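Local coordinates for protein T cell receptor gamma chain (Monodelphis domestica, PDB 7L15) that pairs with a T cell receptor mu chain to form the marsupial gamma mu receptor, which probably takes part in antigen recognition by T cells, at residues Val4-Ala17 and Val106-Phe120. Residues are numbered along the deposited sequence; the frame is centred on the assembly and turned at random.
Sequences VALEQRPISITRNA and VFGEGTRLIVTESAF
Strand 12-16 pairs in parallel with strand 111-116 at the edge of the V domain's mixed sheet, where the first strand switches sheets. The bonds alternate between the strands: Arg112 N donates to Ile11 O (2.9 Å), Ile13 N to Arg112 O, Ile114 N to Ile13 O, Arg15 N to Ile114 O and Thr116 N to Arg15 O. Before them, Thr111 OG1 donates to Pro10 O (2.9 Å), almost in line with the carbonyl. The cis peptide bond before Pro10 lies where the chain passes from strand 5-7 to 12-16. Gln8 stretches straight across (chi2 -173°). Its OE1 accepts from Gly110 N (2.9 Å), which stands above the carbonyl plane, and from Cys97 N; NE2 donates to Tyr95 O. Three bonds fix this buried amide beside the Cys25-Cys97 disulfide. Nearer the N-terminus, Val4 CG1 packs on Val106 CG2 at 3.6 Å. At the far end, Asn16 ND2 bonds Thr116 O (3.0 Å) and Ser118 O (2.9 Å), bridging the backbone turn at 116-118. That turn brings Phe120 back, and Thr14 CG2 lies over its ring face, 3.6 Å from the centroid. Parallel A'-G pairing, beside the Phe-Gly-X-Gly motif of residues 107-110, is a hallmark of the immunoglobulin V-set fold.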
loop_
_atom_site.group_PDB
_atom_site.type_symbol
_atom_site.label_atom_id
_atom_site.label_comp_id
_atom_site.label_asym_id
_atom_site.label_seq_id
_atom_site.Cartn_x
_atom_site.Cartn_y
_atom_site.Cartn_z
ATOM N N VAL B 4 18.904 -2.411 -8.064
ATOM C CA VAL B 4 18.559 -0.993 -8.103
ATOM C C VAL B 4 17.326 -0.736 -7.247
ATOM O O VAL B 4 16.388 -1.546 -7.208
ATOM C CB VAL B 4 18.356 -0.528 -9.558
ATOM C CG1 VAL B 4 17.137 -1.184 -10.186
ATOM C CG2 VAL B 4 18.258 0.980 -9.626
ATOM N N ALA B 5 17.326 0.401 -6.546
ATOM C CA ALA B 5 16.252 0.755 -5.625
ATOM C C ALA B 5 16.097 2.269 -5.547
ATOM O O ALA B 5 17.088 3.005 -5.554
ATOM C CB ALA B 5 16.514 0.199 -4.223
ATOM N N LEU B 6 14.850 2.722 -5.431
ATOM C CA LEU B 6 14.520 4.137 -5.412
ATOM C C LEU B 6 13.710 4.455 -4.164
ATOM O O LEU B 6 12.786 3.717 -3.808
ATOM C CB LEU B 6 13.724 4.545 -6.656
ATOM C CG LEU B 6 14.196 4.095 -8.043
ATOM C CD1 LEU B 6 13.856 2.630 -8.294
ATOM C CD2 LEU B 6 13.558 4.979 -9.101
ATOM N N GLU B 7 14.052 5.567 -3.518
ATOM C CA GLU B 7 13.457 5.986 -2.256
ATOM C C GLU B 7 12.764 7.330 -2.448
ATOM O O GLU B 7 13.316 8.230 -3.083
ATOM C CB GLU B 7 14.534 6.093 -1.159
ATOM C CG GLU B 7 14.025 6.562 0.207
ATOM C CD GLU B 7 15.145 7.009 1.157
ATOM O OE1 GLU B 7 15.664 8.136 0.995
ATOM O OE2 GLU B 7 15.500 6.235 2.072
ATOM N N GLN B 8 11.556 7.470 -1.892
ATOM C CA GLN B 8 10.752 8.678 -2.053
ATOM C C GLN B 8 10.218 9.106 -0.696
ATOM O O GLN B 8 9.532 8.331 -0.027
ATOM C CB GLN B 8 9.592 8.457 -3.032
ATOM C CG GLN B 8 10.028 8.264 -4.476
ATOM C CD GLN B 8 8.843 8.224 -5.449
ATOM O OE1 GLN B 8 8.460 7.153 -5.940
ATOM N NE2 GLN B 8 8.274 9.394 -5.742
ATOM N N ARG B 9 10.521 10.340 -0.299
ATOM C CA ARG B 9 10.112 10.880 0.989
ATOM C C ARG B 9 10.001 12.384 0.822
ATOM O O ARG B 9 10.743 12.966 0.021
ATOM C CB ARG B 9 11.113 10.540 2.116
ATOM C CG ARG B 9 11.194 9.053 2.497
ATOM C CD ARG B 9 12.088 8.807 3.708
ATOM N NE ARG B 9 12.358 7.383 3.909
ATOM C CZ ARG B 9 12.963 6.875 4.980
ATOM N NH1 ARG B 9 13.360 7.670 5.963
ATOM N NH2 ARG B 9 13.171 5.573 5.067
ATOM N N PRO B 10 9.080 13.045 1.541
ATOM C CA PRO B 10 8.079 12.473 2.450
ATOM C C PRO B 10 7.006 11.672 1.711
ATOM O O PRO B 10 6.968 11.704 0.483
ATOM C CB PRO B 10 7.483 13.708 3.140
ATOM C CG PRO B 10 7.816 14.856 2.241
ATOM C CD PRO B 10 9.127 14.515 1.627
ATOM N N ILE B 11 6.172 10.934 2.448
ATOM C CA ILE B 11 5.195 10.065 1.799
ATOM C C ILE B 11 4.051 10.858 1.186
ATOM O O ILE B 11 3.339 10.344 0.322
ATOM C CB ILE B 11 4.672 9.022 2.798
ATOM C CG1 ILE B 11 3.916 9.708 3.924
ATOM C CG2 ILE B 11 5.827 8.273 3.398
ATOM C CD1 ILE B 11 3.267 8.730 4.879
ATOM N N SER B 12 3.852 12.107 1.598
ATOM C CA SER B 12 2.815 12.929 0.999
ATOM C C SER B 12 3.243 14.386 1.040
ATOM O O SER B 12 4.115 14.782 1.822
ATOM C CB SER B 12 1.468 12.741 1.703
ATOM O OG SER B 12 1.543 13.190 3.048
ATOM N N ILE B 13 2.623 15.178 0.167
ATOM C CA ILE B 13 2.781 16.627 0.118
ATOM C C ILE B 13 1.387 17.220 -0.054
ATOM O O ILE B 13 0.685 16.890 -1.019
ATOM C CB ILE B 13 3.705 17.065 -1.039
ATOM C CG1 ILE B 13 5.061 16.367 -0.942
ATOM C CG2 ILE B 13 3.899 18.582 -1.053
ATOM C CD1 ILE B 13 6.034 16.751 -2.045
ATOM N N THR B 14 0.974 18.069 0.884
ATOM C CA THR B 14 -0.332 18.710 0.839
ATOM C C THR B 14 -0.161 20.181 0.495
ATOM O O THR B 14 0.719 20.859 1.033
ATOM C CB THR B 14 -1.082 18.573 2.172
ATOM O OG1 THR B 14 -1.178 17.195 2.528
ATOM C CG2 THR B 14 -2.495 19.124 2.049
ATOM N N ARG B 15 -0.998 20.669 -0.415
ATOM C CA ARG B 15 -0.863 22.039 -0.883
ATOM C C ARG B 15 -2.240 22.609 -1.158
ATOM O O ARG B 15 -3.210 21.870 -1.352
ATOM C CB ARG B 15 -0.013 22.113 -2.161
ATOM C CG ARG B 15 1.437 21.707 -1.977
ATOM C CD ARG B 15 2.232 22.813 -1.262
ATOM N NE ARG B 15 3.637 22.447 -1.122
ATOM C CZ ARG B 15 4.167 21.939 -0.017
ATOM N NH1 ARG B 15 3.407 21.751 1.054
ATOM N NH2 ARG B 15 5.458 21.628 0.019
ATOM N N ASN B 16 -2.306 23.936 -1.198
ATOM C CA ASN B 16 -3.440 24.644 -1.771
ATOM C C ASN B 16 -3.133 24.985 -3.223
ATOM O O ASN B 16 -2.001 24.839 -3.689
ATOM C CB ASN B 16 -3.762 25.907 -0.962
ATOM C CG ASN B 16 -4.302 25.585 0.424
ATOM O OD1 ASN B 16 -3.691 25.927 1.443
ATOM N ND2 ASN B 16 -5.458 24.920 0.467
ATOM N N ALA B 17 -4.162 25.435 -3.944
ATOM C CA ALA B 17 -3.994 25.743 -5.360
ATOM C C ALA B 17 -2.975 26.862 -5.550
ATOM O O ALA B 17 -2.733 27.677 -4.659
ATOM C CB ALA B 17 -5.322 26.147 -5.992
ATOM N N VAL B 106 11.914 -0.532 -12.621
ATOM C CA VAL B 106 11.784 -0.524 -11.167
ATOM C C VAL B 106 11.272 0.840 -10.728
ATOM O O VAL B 106 11.761 1.877 -11.192
ATOM C CB VAL B 106 13.124 -0.842 -10.476
ATOM C CG1 VAL B 106 12.905 -1.036 -8.999
ATOM C CG2 VAL B 106 13.772 -2.070 -11.095
ATOM N N PHE B 107 10.317 0.831 -9.805
ATOM C CA PHE B 107 9.582 2.018 -9.395
ATOM C C PHE B 107 9.792 2.295 -7.917
ATOM O O PHE B 107 9.823 1.373 -7.093
ATOM C CB PHE B 107 8.063 1.861 -9.621
ATOM C CG PHE B 107 7.638 1.969 -11.051
ATOM C CD1 PHE B 107 7.948 0.973 -11.965
ATOM C CD2 PHE B 107 6.896 3.071 -11.477
ATOM C CE1 PHE B 107 7.542 1.076 -13.281
ATOM C CE2 PHE B 107 6.484 3.183 -12.784
ATOM C CZ PHE B 107 6.808 2.183 -13.697
ATOM N N GLY B 108 9.888 3.570 -7.582
ATOM C CA GLY B 108 9.765 3.975 -6.204
ATOM C C GLY B 108 8.375 3.702 -5.665
ATOM O O GLY B 108 7.413 3.417 -6.384
ATOM N N GLU B 109 8.274 3.827 -4.348
ATOM C CA GLU B 109 7.026 3.584 -3.651
ATOM C C GLU B 109 6.011 4.709 -3.863
ATOM O O GLU B 109 4.832 4.511 -3.598
ATOM C CB GLU B 109 7.338 3.381 -2.156
ATOM C CG GLU B 109 6.499 2.325 -1.463
ATOM C CD GLU B 109 6.920 2.111 -0.014
ATOM O OE1 GLU B 109 6.540 2.943 0.841
ATOM O OE2 GLU B 109 7.645 1.127 0.266
ATOM N N GLY B 110 6.437 5.884 -4.315
ATOM C CA GLY B 110 5.508 6.952 -4.611
ATOM C C GLY B 110 5.284 7.949 -3.490
ATOM O O GLY B 110 5.267 7.575 -2.315
ATOM N N THR B 111 5.126 9.221 -3.842
ATOM C CA THR B 111 4.681 10.241 -2.911
ATOM C C THR B 111 3.311 10.743 -3.350
ATOM O O THR B 111 3.078 10.973 -4.542
ATOM C CB THR B 111 5.677 11.399 -2.845
ATOM O OG1 THR B 111 6.922 10.932 -2.310
ATOM C CG2 THR B 111 5.167 12.484 -1.930
ATOM N N ARG B 112 2.395 10.902 -2.403
ATOM C CA ARG B 112 1.055 11.352 -2.751
ATOM C C ARG B 112 0.984 12.874 -2.676
ATOM O O ARG B 112 1.189 13.471 -1.613
ATOM C CB ARG B 112 -0.016 10.723 -1.863
ATOM C CG ARG B 112 -1.432 11.220 -2.224
ATOM C CD ARG B 112 -2.545 10.535 -1.418
ATOM N NE ARG B 112 -2.845 9.200 -1.923
ATOM C CZ ARG B 112 -3.612 8.955 -2.986
ATOM N NH1 ARG B 112 -4.152 9.966 -3.665
ATOM N NH2 ARG B 112 -3.833 7.703 -3.375
ATOM N N LEU B 113 0.688 13.491 -3.811
ATOM C CA LEU B 113 0.449 14.918 -3.887
ATOM C C LEU B 113 -1.036 15.166 -3.650
ATOM O O LEU B 113 -1.886 14.599 -4.342
ATOM C CB LEU B 113 0.897 15.447 -5.249
ATOM C CG LEU B 113 0.714 16.929 -5.492
ATOM C CD1 LEU B 113 1.543 17.701 -4.472
ATOM C CD2 LEU B 113 1.124 17.283 -6.928
ATOM N N ILE B 114 -1.351 15.993 -2.667
ATOM C CA ILE B 114 -2.730 16.327 -2.354
ATOM C C ILE B 114 -2.890 17.823 -2.530
ATOM O O ILE B 114 -2.259 18.605 -1.811
ATOM C CB ILE B 114 -3.114 15.904 -0.930
ATOM C CG1 ILE B 114 -2.862 14.411 -0.736
ATOM C CG2 ILE B 114 -4.568 16.305 -0.635
ATOM C CD1 ILE B 114 -2.939 13.970 0.709
ATOM N N VAL B 115 -3.716 18.222 -3.486
ATOM C CA VAL B 115 -4.018 19.625 -3.710
ATOM C C VAL B 115 -5.474 19.830 -3.339
ATOM O O VAL B 115 -6.359 19.136 -3.854
ATOM C CB VAL B 115 -3.739 20.047 -5.160
ATOM C CG1 VAL B 115 -3.770 21.585 -5.289
ATOM C CG2 VAL B 115 -2.391 19.492 -5.591
ATOM N N THR B 116 -5.722 20.769 -2.441
ATOM C CA THR B 116 -7.078 21.044 -1.994
ATOM C C THR B 116 -7.332 22.543 -2.006
ATOM O O THR B 116 -6.412 23.357 -1.856
ATOM C CB THR B 116 -7.344 20.468 -0.597
ATOM O OG1 THR B 116 -8.666 20.830 -0.186
ATOM C CG2 THR B 116 -6.360 21.007 0.391
ATOM N N GLU B 117 -8.589 22.900 -2.221
ATOM C CA GLU B 117 -8.985 24.295 -2.165
ATOM C C GLU B 117 -9.472 24.711 -0.783
ATOM O O GLU B 117 -9.816 25.880 -0.593
ATOM C CB GLU B 117 -10.052 24.591 -3.225
ATOM C CG GLU B 117 -9.511 25.367 -4.425
ATOM C CD GLU B 117 -10.174 24.983 -5.743
ATOM O OE1 GLU B 117 -11.389 24.693 -5.740
ATOM O OE2 GLU B 117 -9.478 24.965 -6.780
ATOM N N SER B 118 -9.481 23.802 0.188
ATOM C CA SER B 118 -9.878 24.124 1.553
ATOM C C SER B 118 -8.661 24.450 2.408
ATOM O O SER B 118 -7.573 23.908 2.211
ATOM C CB SER B 118 -10.634 22.956 2.184
ATOM O OG SER B 118 -11.753 22.581 1.401
ATOM N N ALA B 119 -8.847 25.349 3.369
ATOM C CA ALA B 119 -7.805 25.552 4.368
ATOM C C ALA B 119 -7.555 24.245 5.108
ATOM O O ALA B 119 -8.470 23.449 5.330
ATOM C CB ALA B 119 -8.201 26.642 5.358
ATOM N N PHE B 120 -6.299 24.017 5.480
ATOM C CA PHE B 120 -5.932 22.804 6.200
ATOM C C PHE B 120 -4.748 23.114 7.098
ATOM O O PHE B 120 -4.012 24.081 6.872
ATOM C CB PHE B 120 -5.556 21.659 5.249
ATOM C CG PHE B 120 -4.283 21.912 4.497
ATOM C CD1 PHE B 120 -4.307 22.576 3.276
ATOM C CD2 PHE B 120 -3.058 21.515 5.017
ATOM C CE1 PHE B 120 -3.149 22.833 2.599
ATOM C CE2 PHE B 120 -1.890 21.773 4.339
ATOM C CZ PHE B 120 -1.939 22.432 3.129
#